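Local coordinates for receptor-type adenylate cyclase GRESAG 4.1 (Trypanosoma brucei, PDB 1FX2), which catalyses the conversion of ATP to cyclic AMP and diphosphate through its cytoplasmic class III catalytic domain, and could act as a receptor for an unknown ligand, at residues A37-A40 with H41-V45; D97-R100 with E101-E104; M178-A181 with A182-L186. All blocks are in the same frame, centred on the assembly; numbering follows the deposited sequence. Where two conformers were deposited one is given.

Interaction 1. Residues A37-A40 with H41-V45; sequences AVAA and HHRMV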
ATOM      1  N   ALA A  37      12.361 -14.202 -29.878  1.00  8.95           N
ATOM      2  CA  ALA A  37      11.316 -13.869 -28.895  1.00  7.43           C
ATOM      3  C   ALA A  37      11.599 -12.538 -28.287  1.00  8.85           C
ATOM      4  O   ALA A  37      10.692 -11.743 -28.109  1.00  8.83           O
ATOM      5  CB  ALA A  37      11.224 -14.927 -27.802  1.00  9.71           C
ATOM      6  N   VAL A  38      12.885 -12.267 -27.973  1.00  8.07           N
ATOM      7  CA  VAL A  38      13.182 -11.009 -27.328  1.00  8.83           C
ATOM      8  C   VAL A  38      13.013  -9.873 -28.336  1.00  8.16           C
ATOM      9  O   VAL A  38      12.570  -8.830 -27.977  1.00 10.39           O
ATOM     10  CB  VAL A  38      14.569 -10.972 -26.616  1.00  7.99           C
ATOM     11  CG1 VAL A  38      14.782  -9.648 -25.861  1.00 10.71           C
ATOM     12  CG2 VAL A  38      14.637 -12.157 -25.561  1.00  9.30           C
ATOM     13  N   ALA A  39      13.408 -10.079 -29.607  1.00  9.24           N
ATOM     14  CA  ALA A  39      13.163  -9.040 -30.592  1.00  9.49           C
ATOM     15  C   ALA A  39      11.668  -8.721 -30.702  1.00  9.58           C
ATOM     16  O   ALA A  39      11.324  -7.535 -30.765  1.00 11.39           O
ATOM     17  CB  ALA A  39      13.724  -9.493 -31.953  1.00 12.45           C
ATOM     18  N   ALA A  40      10.795  -9.741 -30.586  1.00  9.76           N
ATOM     19  CA  ALA A  40       9.355  -9.446 -30.664  1.00  7.34           C
ATOM     20  C   ALA A  40       8.924  -8.644 -29.420  1.00  9.39           C
ATOM     21  O   ALA A  40       8.071  -7.759 -29.509  1.00 10.50           O
ATOM     22  CB  ALA A  40       8.530 -10.732 -30.824  1.00  9.51           C
ATOM     23  N   HIS A  41       9.486  -9.061 -28.275  1.00  9.24           N
ATOM     24  CA  HIS A  41       9.235  -8.326 -27.004  1.00  7.27           C
ATOM     25  C   HIS A  41       9.556  -6.862 -27.196  1.00  8.76           C
ATOM     26  O   HIS A  41       8.777  -6.000 -26.802  1.00 10.33           O
ATOM     27  CB  HIS A  41      10.110  -9.050 -25.875  1.00  7.23           C
ATOM     28  CG  HIS A  41      10.448  -8.202 -24.683  1.00  8.27           C
ATOM     29  ND1 HIS A  41      11.504  -7.301 -24.702  1.00 10.47           N
ATOM     30  CD2 HIS A  41      10.023  -8.253 -23.395  1.00  8.59           C
ATOM     31  CE1 HIS A  41      11.726  -6.857 -23.458  1.00 10.34           C
ATOM     32  NE2 HIS A  41      10.817  -7.407 -22.650  1.00  9.73           N
ATOM     33  N   HIS A  42      10.740  -6.565 -27.726  1.00  8.29           N
ATOM     34  CA  HIS A  42      11.090  -5.140 -27.907  1.00  7.71           C
ATOM     35  C   HIS A  42      10.155  -4.419 -28.872  1.00  7.98           C
ATOM     36  O   HIS A  42       9.814  -3.263 -28.680  1.00 10.72           O
ATOM     37  CB  HIS A  42      12.526  -5.034 -28.411  1.00  9.25           C
ATOM     38  CG  HIS A  42      13.579  -5.096 -27.351  1.00 11.07           C
ATOM     39  ND1 HIS A  42      13.570  -6.020 -26.336  1.00 15.57           N
ATOM     40  CD2 HIS A  42      14.697  -4.355 -27.162  1.00 15.88           C
ATOM     41  CE1 HIS A  42      14.638  -5.868 -25.572  1.00 13.82           C
ATOM     42  NE2 HIS A  42      15.331  -4.845 -26.041  1.00 13.95           N
ATOM     43  N   ARG A  43       9.771  -5.093 -29.964  1.00  9.73           N
ATOM     44  CA  ARG A  43       8.865  -4.423 -30.875  1.00  9.57           C
ATOM     45  C   ARG A  43       7.528  -4.095 -30.207  1.00  8.54           C
ATOM     46  O   ARG A  43       6.972  -3.016 -30.380  1.00 10.36           O
ATOM     47  CB  ARG A  43       8.645  -5.325 -32.095  1.00  9.36           C
ATOM     48  CG  ARG A  43       9.815  -5.412 -32.983  1.00 13.05           C
ATOM     49  CD  ARG A  43       9.323  -6.055 -34.291  1.00 30.18           C
ATOM     50  NE  ARG A  43       8.821  -7.432 -34.107  1.00 26.72           N
ATOM     51  CZ  ARG A  43       9.614  -8.509 -34.154  1.00 24.99           C
ATOM     52  NH1 ARG A  43      10.934  -8.357 -34.357  1.00 30.70           N
ATOM     53  NH2 ARG A  43       9.073  -9.715 -34.164  1.00 27.72           N
ATOM     54  N   MET A  44       6.984  -5.050 -29.405  1.00  9.81           N
ATOM     55  CA  MET A  44       5.704  -4.792 -28.718  1.00  9.39           C
ATOM     56  C   MET A  44       5.862  -3.681 -27.669  1.00  9.09           C
ATOM     57  O   MET A  44       5.002  -2.803 -27.598  1.00 10.91           O
ATOM     58  CB  MET A  44       5.161  -6.053 -28.098  1.00 10.88           C
ATOM     59  CG  MET A  44       4.680  -7.055 -29.171  1.00 13.49           C
ATOM     60  SD  MET A  44       3.779  -8.453 -28.443  1.00 13.86           S
ATOM     61  CE  MET A  44       5.242  -9.398 -27.782  1.00 11.52           C
ATOM     62  N   VAL A  45       6.930  -3.744 -26.867  1.00  9.47           N
ATOM     63  CA  VAL A  45       7.106  -2.677 -25.837  1.00  8.90           C
ATOM     64  C   VAL A  45       7.237  -1.312 -26.545  1.00  9.71           C
ATOM     65  O   VAL A  45       6.618  -0.357 -26.118  1.00 11.70           O
ATOM     66  CB  VAL A  45       8.330  -3.011 -24.902  1.00  7.26           C
ATOM     67  CG1 VAL A  45       8.563  -1.834 -23.987  1.00 10.19           C
ATOM     68  CG2 VAL A  45       8.039  -4.325 -24.091  1.00  9.12           C
TER
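The guanidinium of R43 lies flat against the preceding turn of helix 34-51, with A40 CA and A39 O under one of its faces, both offset toward the rim. R43 NH2 comes to 3.5 Å from A40 CB and R43 NH1 to 3.9 Å from A39 CB, so two small methyls leave room for the bent arginine to fold back along the helix surface. H41 is met at its edge: V38 O lies near the ring plane, and in that plane H41 ND1 and H42 ND1 share a 2.9 Å hydrogen bond in which either could donate. The bond restrains the rotation of both imidazoles. V38 and H42 run side by side; CG1 of V38 is anti to the backbone N (chi1 -176°) and reaches H42 CE1 at 3.8 Å. Four i to i+4 backbone bonds carry the turn, among them H42 N to V38 O at 2.9 Å, and M44 bends at its thioether to bring CE to 3.7 Å from A40 O. The same helix faces the core: F64 meets H42 edge-to-face, F85 meets the H41 ring nearly at right angles, and V38 touches I20. With V38 about 4 Å, side chain to side chain, from D62, a predicted magnesium ligand, this is an amphipathic helix flanking the predicted magnesium site of a class III cyclase catalytic domain.

Interaction 2. Residues D97-R100 with E101-E104; sequences DSYR and EFEE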
ATOM      1  N   ASP A  97       6.521 -24.173 -21.177  1.00  8.71           N
ATOM      2  CA  ASP A  97       6.961 -25.417 -20.502  1.00  9.74           C
ATOM      3  C   ASP A  97       8.089 -25.151 -19.556  1.00  8.02           C
ATOM      4  O   ASP A  97       8.089 -25.683 -18.442  1.00  9.79           O
ATOM      5  CB  ASP A  97       7.458 -26.427 -21.592  1.00 11.34           C
ATOM      6  CG  ASP A  97       6.323 -27.022 -22.407  1.00 18.84           C
ATOM      7  OD1 ASP A  97       5.145 -26.848 -22.091  1.00 18.02           O
ATOM      8  OD2 ASP A  97       6.636 -27.632 -23.449  1.00 23.61           O
ATOM      9  N   SER A  98       9.064 -24.297 -19.935  1.00  8.03           N
ATOM     10  CA  SER A  98      10.163 -23.980 -19.007  1.00  9.38           C
ATOM     11  C   SER A  98       9.658 -23.268 -17.732  1.00  8.53           C
ATOM     12  O   SER A  98      10.033 -23.687 -16.637  1.00  8.86           O
ATOM     13  CB  SER A  98      11.195 -23.040 -19.638  1.00  8.62           C
ATOM     14  OG  SER A  98      11.939 -23.828 -20.621  1.00 12.51           O
ATOM     15  N   TYR A  99       8.782 -22.281 -17.851  1.00  7.88           N
ATOM     16  CA  TYR A  99       8.325 -21.627 -16.633  1.00  7.38           C
ATOM     17  C   TYR A  99       7.604 -22.585 -15.738  1.00  8.25           C
ATOM     18  O   TYR A  99       7.757 -22.444 -14.518  1.00  9.51           O
ATOM     19  CB  TYR A  99       7.383 -20.474 -17.001  1.00  7.30           C
ATOM     20  CG  TYR A  99       8.129 -19.184 -17.446  1.00  6.95           C
ATOM     21  CD1 TYR A  99       7.808 -18.595 -18.703  1.00  6.58           C
ATOM     22  CD2 TYR A  99       9.052 -18.521 -16.585  1.00  7.33           C
ATOM     23  CE1 TYR A  99       8.397 -17.402 -19.081  1.00  7.93           C
ATOM     24  CE2 TYR A  99       9.637 -17.317 -16.973  1.00  7.60           C
ATOM     25  CZ  TYR A  99       9.272 -16.784 -18.223  1.00  5.93           C
ATOM     26  OH  TYR A  99       9.815 -15.565 -18.628  1.00  7.07           O
ATOM     27  N   ARG A 100       6.753 -23.442 -16.303  1.00  8.70           N
ATOM     28  CA  ARG A 100       6.042 -24.414 -15.482  1.00  7.88           C
ATOM     29  C   ARG A 100       7.003 -25.376 -14.768  1.00 11.49           C
ATOM     30  O   ARG A 100       6.813 -25.601 -13.586  1.00  9.98           O
ATOM     31  CB  ARG A 100       4.988 -25.115 -16.317  1.00  9.66           C
ATOM     32  CG  ARG A 100       3.865 -24.157 -16.665  1.00 10.71           C
ATOM     33  CD  ARG A 100       2.742 -24.826 -17.394  1.00 13.75           C
ATOM     34  NE  ARG A 100       3.164 -25.101 -18.779  1.00 18.15           N
ATOM     35  CZ  ARG A 100       2.375 -25.148 -19.830  1.00 18.28           C
ATOM     36  NH1 ARG A 100       1.052 -25.035 -19.690  1.00 23.00           N
ATOM     37  NH2 ARG A 100       2.935 -25.329 -21.014  1.00 17.90           N
ATOM     38  N   GLU A 101       8.018 -25.865 -15.495  0.50  9.80           N
ATOM     39  CA  GLU A 101       8.991 -26.766 -14.844  0.50  8.59           C
ATOM     40  C   GLU A 101       9.699 -26.040 -13.729  1.00 11.41           C
ATOM     41  O   GLU A 101       9.987 -26.623 -12.658  1.00 11.61           O
ATOM     42  CB  GLU A 101       9.966 -27.285 -15.900  0.50 10.17           C
ATOM     43  CG  GLU A 101       9.407 -28.277 -16.849  0.50  7.93           C
ATOM     44  CD  GLU A 101      10.218 -28.432 -18.164  1.00 34.67           C
ATOM     45  OE1 GLU A 101      11.355 -27.884 -18.241  1.00 39.96           O
ATOM     46  OE2 GLU A 101       9.722 -29.101 -19.135  1.00 38.03           O
ATOM     47  N   PHE A 102      10.087 -24.781 -13.957  1.00  9.21           N
ATOM     48  CA  PHE A 102      10.760 -24.037 -12.901  1.00  9.49           C
ATOM     49  C   PHE A 102       9.860 -23.980 -11.659  1.00 12.05           C
ATOM     50  O   PHE A 102      10.341 -24.118 -10.520  1.00 11.33           O
ATOM     51  CB  PHE A 102      11.120 -22.573 -13.267  1.00 10.14           C
ATOM     52  CG  PHE A 102      11.966 -22.405 -14.492  1.00 10.61           C
ATOM     53  CD1 PHE A 102      11.808 -21.280 -15.307  1.00 11.86           C
ATOM     54  CD2 PHE A 102      12.960 -23.324 -14.808  1.00 14.01           C
ATOM     55  CE1 PHE A 102      12.603 -21.052 -16.409  1.00 12.20           C
ATOM     56  CE2 PHE A 102      13.815 -23.127 -15.955  1.00 13.77           C
ATOM     57  CZ  PHE A 102      13.601 -21.978 -16.735  1.00 15.38           C
ATOM     58  N   GLU A 103       8.548 -23.737 -11.834  1.00 10.47           N
ATOM     59  CA  GLU A 103       7.707 -23.679 -10.631  1.00 10.56           C
ATOM     60  C   GLU A 103       7.661 -25.000  -9.871  1.00 12.84           C
ATOM     61  O   GLU A 103       7.700 -25.042  -8.638  1.00 12.50           O
ATOM     62  CB  GLU A 103       6.258 -23.319 -11.047  1.00 10.41           C
ATOM     63  CG  GLU A 103       6.063 -21.961 -11.681  1.00  8.35           C
ATOM     64  CD  GLU A 103       4.613 -21.730 -12.010  1.00  7.94           C
ATOM     65  OE1 GLU A 103       3.742 -22.544 -11.588  1.00  9.88           O
ATOM     66  OE2 GLU A 103       4.393 -20.765 -12.751  1.00 10.17           O
ATOM     67  N   GLU A 104       7.551 -26.072 -10.628  1.00  9.77           N
ATOM     68  CA  GLU A 104       7.482 -27.413  -9.995  1.00 11.28           C
ATOM     69  C   GLU A 104       8.777 -27.673  -9.212  1.00 15.95           C
ATOM     70  O   GLU A 104       8.735 -28.073  -8.018  1.00 16.48           O
ATOM     71  CB  GLU A 104       7.348 -28.456 -11.063  1.00 12.86           C
ATOM     72  CG  GLU A 104       5.982 -28.444 -11.686  1.00 21.29           C
ATOM     73  CD  GLU A 104       5.802 -29.413 -12.859  1.00 37.05           C
ATOM     74  OE1 GLU A 104       5.816 -30.626 -12.617  1.00 38.70           O
ATOM     75  OE2 GLU A 104       5.647 -28.946 -14.030  1.00 44.69           O
TER
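E101 opens the second of two successive turns of helix 94-109 by donating its backbone N to D97 O at 3.0 Å. Its aliphatic CG also rests on D97 O, although the side chain was modelled in two conformers and the position of its carboxylate is doubtful. F102 comes next. Its N bonds to S98 O, and the same oxygen sits over one face of the phenyl ring, 3.2 Å from F102 CG, because chi1 of -56° folds the ring back along the helix. The far rim, F102 CZ, reaches S98 CB at 3.9 Å. The F102 ring slants past that of Y99, CD1 of the first 4.1 Å from CD2 of the second, and together they turn an apolar flank to helix 23-29, where Y99 touches L26 and F102 touches A25. E103, one residue on, lays its methylene CG 3.3 Å from Y99 O; its extended chain then carries the carboxylate away to T117, the A118 backbone N and a salt bridge with R133. Y99 is anchored likewise, its OH bonded to E21 O and R133 N. E104 closes the walk with N bonded to R100 O at 3.1 Å, and its CG lies 3.5 Å from that oxygen. R100 itself folds back so that its NH2 meets D97 OD1 at 2.9 Å in a salt bridge, the oxygen tilted out of the guanidinium plane, while Y125 offers a cation-pi partner. D97 and E103 thus each have an arginine partner, which probably favours their charged form.

Interaction 3. Residues M178-A181 with A182-L186; sequences MTHA and AYMSL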
ATOM      1  N   MET A 178       2.999  -1.300  -8.398  0.50  8.30           N
ATOM      2  CA  MET A 178       3.073   0.155  -8.361  0.50  8.82           C
ATOM      3  C   MET A 178       3.285   0.553  -6.904  0.50  8.71           C
ATOM      4  O   MET A 178       2.649  -0.023  -5.990  0.50  8.91           O
ATOM      5  CB  MET A 178       1.744   0.794  -8.832  0.50 15.78           C
ATOM      6  CG  MET A 178       1.170   0.425 -10.239  0.50 19.42           C
ATOM      7  SD  MET A 178      -0.598   0.998 -10.365  0.50 18.71           S
ATOM      8  CE  MET A 178      -0.385   2.154  -9.424  0.50  4.82           C
ATOM      9  N   THR A 179       4.104   1.557  -6.661  1.00  8.41           N
ATOM     10  CA  THR A 179       4.196   2.036  -5.274  1.00  7.82           C
ATOM     11  C   THR A 179       2.931   2.821  -4.955  1.00  9.11           C
ATOM     12  O   THR A 179       2.197   3.272  -5.848  1.00  8.89           O
ATOM     13  CB  THR A 179       5.399   3.028  -5.122  1.00  7.33           C
ATOM     14  OG1 THR A 179       5.175   4.096  -6.086  1.00  8.24           O
ATOM     15  CG2 THR A 179       6.724   2.296  -5.478  1.00  8.53           C
ATOM     16  N   HIS A 180       2.711   3.057  -3.684  1.00 10.68           N
ATOM     17  CA  HIS A 180       1.585   3.910  -3.338  1.00  9.08           C
ATOM     18  C   HIS A 180       1.747   5.281  -3.939  1.00  8.90           C
ATOM     19  O   HIS A 180       0.760   5.902  -4.272  1.00 10.11           O
ATOM     20  CB  HIS A 180       1.478   3.987  -1.796  1.00 12.06           C
ATOM     21  CG  HIS A 180       0.284   4.767  -1.326  1.00 13.01           C
ATOM     22  ND1 HIS A 180       0.326   6.071  -0.898  1.00 18.53           N
ATOM     23  CD2 HIS A 180      -1.013   4.381  -1.280  1.00 14.37           C
ATOM     24  CE1 HIS A 180      -0.913   6.461  -0.605  1.00 14.02           C
ATOM     25  NE2 HIS A 180      -1.730   5.450  -0.826  1.00 12.91           N
ATOM     26  N   ALA A 181       2.959   5.814  -4.049  1.00  7.98           N
ATOM     27  CA  ALA A 181       3.158   7.093  -4.662  1.00  8.92           C
ATOM     28  C   ALA A 181       2.630   7.185  -6.035  1.00  9.69           C
ATOM     29  O   ALA A 181       1.926   8.107  -6.413  1.00 14.26           O
ATOM     30  CB  ALA A 181       4.655   7.509  -4.602  1.00 10.82           C
ATOM     31  N   ALA A 182       2.889   6.099  -6.839  1.00  8.79           N
ATOM     32  CA  ALA A 182       2.351   6.125  -8.177  1.00  9.31           C
ATOM     33  C   ALA A 182       0.824   6.020  -8.141  1.00  9.51           C
ATOM     34  O   ALA A 182       0.141   6.674  -8.933  1.00 11.18           O
ATOM     35  CB  ALA A 182       2.925   4.931  -8.975  1.00  8.88           C
ATOM     36  N   TYR A 183       0.276   5.145  -7.315  1.00  7.96           N
ATOM     37  CA  TYR A 183      -1.181   4.945  -7.247  1.00  8.41           C
ATOM     38  C   TYR A 183      -1.859   6.249  -6.889  1.00  9.90           C
ATOM     39  O   TYR A 183      -2.802   6.639  -7.598  1.00 10.22           O
ATOM     40  CB  TYR A 183      -1.500   3.875  -6.214  1.00  8.99           C
ATOM     41  CG  TYR A 183      -2.982   3.556  -6.137  1.00  8.39           C
ATOM     42  CD1 TYR A 183      -3.592   2.959  -7.241  1.00  7.90           C
ATOM     43  CD2 TYR A 183      -3.744   3.796  -5.010  1.00 12.13           C
ATOM     44  CE1 TYR A 183      -4.952   2.640  -7.218  1.00 10.28           C
ATOM     45  CE2 TYR A 183      -5.115   3.441  -4.983  1.00 13.72           C
ATOM     46  CZ  TYR A 183      -5.691   2.879  -6.094  1.00 13.54           C
ATOM     47  OH  TYR A 183      -7.073   2.567  -6.072  1.00 13.10           O
ATOM     48  N   MET A 184      -1.342   7.019  -5.906  1.00  8.96           N
ATOM     49  CA  MET A 184      -2.032   8.230  -5.543  1.00 12.84           C
ATOM     50  C   MET A 184      -1.658   9.406  -6.451  1.00 12.95           C
ATOM     51  O   MET A 184      -2.287  10.488  -6.301  1.00 15.78           O
ATOM     52  CB  MET A 184      -2.084   8.406  -3.929  1.00 14.19           C
ATOM     53  CG  MET A 184      -3.440   7.619  -3.172  1.00  5.36           C
ATOM     54  SD  MET A 184      -4.715   7.961  -3.632  1.00 19.79           S
ATOM     55  CE  MET A 184      -4.707   9.690  -3.129  1.00 12.80           C
ATOM     56  N   SER A 185      -0.737   9.238  -7.424  1.00 11.48           N
ATOM     57  CA  SER A 185      -0.434  10.260  -8.448  1.00 11.20           C
ATOM     58  C   SER A 185      -1.529  10.284  -9.492  1.00 13.15           C
ATOM     59  O   SER A 185      -1.568  11.157 -10.376  1.00 18.17           O
ATOM     60  CB  SER A 185       0.934  10.058  -9.053  1.00 11.41           C
ATOM     61  OG  SER A 185       1.885  10.255  -8.042  1.00 19.45           O
ATOM     62  N   LEU A 186      -2.271   9.182  -9.585  1.00 14.02           N
ATOM     63  CA  LEU A 186      -3.355   9.100 -10.534  1.00 13.34           C
ATOM     64  C   LEU A 186      -4.508   9.919  -9.987  1.00 17.39           C
ATOM     65  O   LEU A 186      -4.693  10.018  -8.757  1.00 22.44           O
ATOM     66  CB  LEU A 186      -3.882   7.647 -10.572  1.00 15.46           C
ATOM     67  CG  LEU A 186      -2.829   6.649 -11.050  1.00 14.41           C
ATOM     68  CD1 LEU A 186      -3.362   5.202 -10.853  1.00 12.90           C
ATOM     69  CD2 LEU A 186      -2.529   6.890 -12.484  1.00 17.24           C
TER
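S185 turns back onto A181: its CB lies 3.4 Å from A181 O, and its OG, at the tip, donates to that same oxygen at 2.7 Å. With OG beside its own backbone N (chi1 -65°), hydroxyl and amide both face the carbonyl; S185 N adds a weak bond to it. A short-chained hydroxyl residue suits this place, since it can satisfy a carbonyl of this short helix. Before the helix, T179 is the N-cap. OG1 accepts from A182 N at 3.1 Å, the N-H pointing to it at 159°, and the threonine reaches that amide because chi1 of 57° swings OG1 over the backbone toward the first turn. H139 ND1 is a second partner of the hydroxyl. A182, small enough to lie beside OG1, also approaches T179 O with its methyl. H180 and M184, one turn apart, run alongside each other, though the atom positions of the M184 side chain are doubtful. H180 NE2 is hydrogen-bonded to H87 NE2 of the second subunit, and the ring of that H87 also meets Y183 edge-to-face. M178 reaches Y183 as well, but it has two conformers and the details are doubtful. The turn thus joins strand 176-179 to helix 180-184, with strand 134-141 next to A181, A182 and S185, helix 159-169 against T179, and helix 71-87 touching M178, S185 and L186.

How the interactions relate
Interactions 1 and 2 belong to two helices on the side of the predicted magnesium ligands, D19 and D62; their centres lie 22 Å apart and their nearest atoms about 9 Å apart, so they do not touch. Each approaches those ligands: H41 is about 7 Å from D19 and Y99 about 8 Å from D62, between side chains. Both also adjoin the pocket that holds dithiothreitol, H41 through F85 and L132, Y99 and E103 through R133. Interaction 3 lies across the centre of the chain from both, 27 Å from the centre of interaction 1 and 32 Å from that of interaction 2, away from these sites. Of the three, only interaction 3 reaches the second subunit.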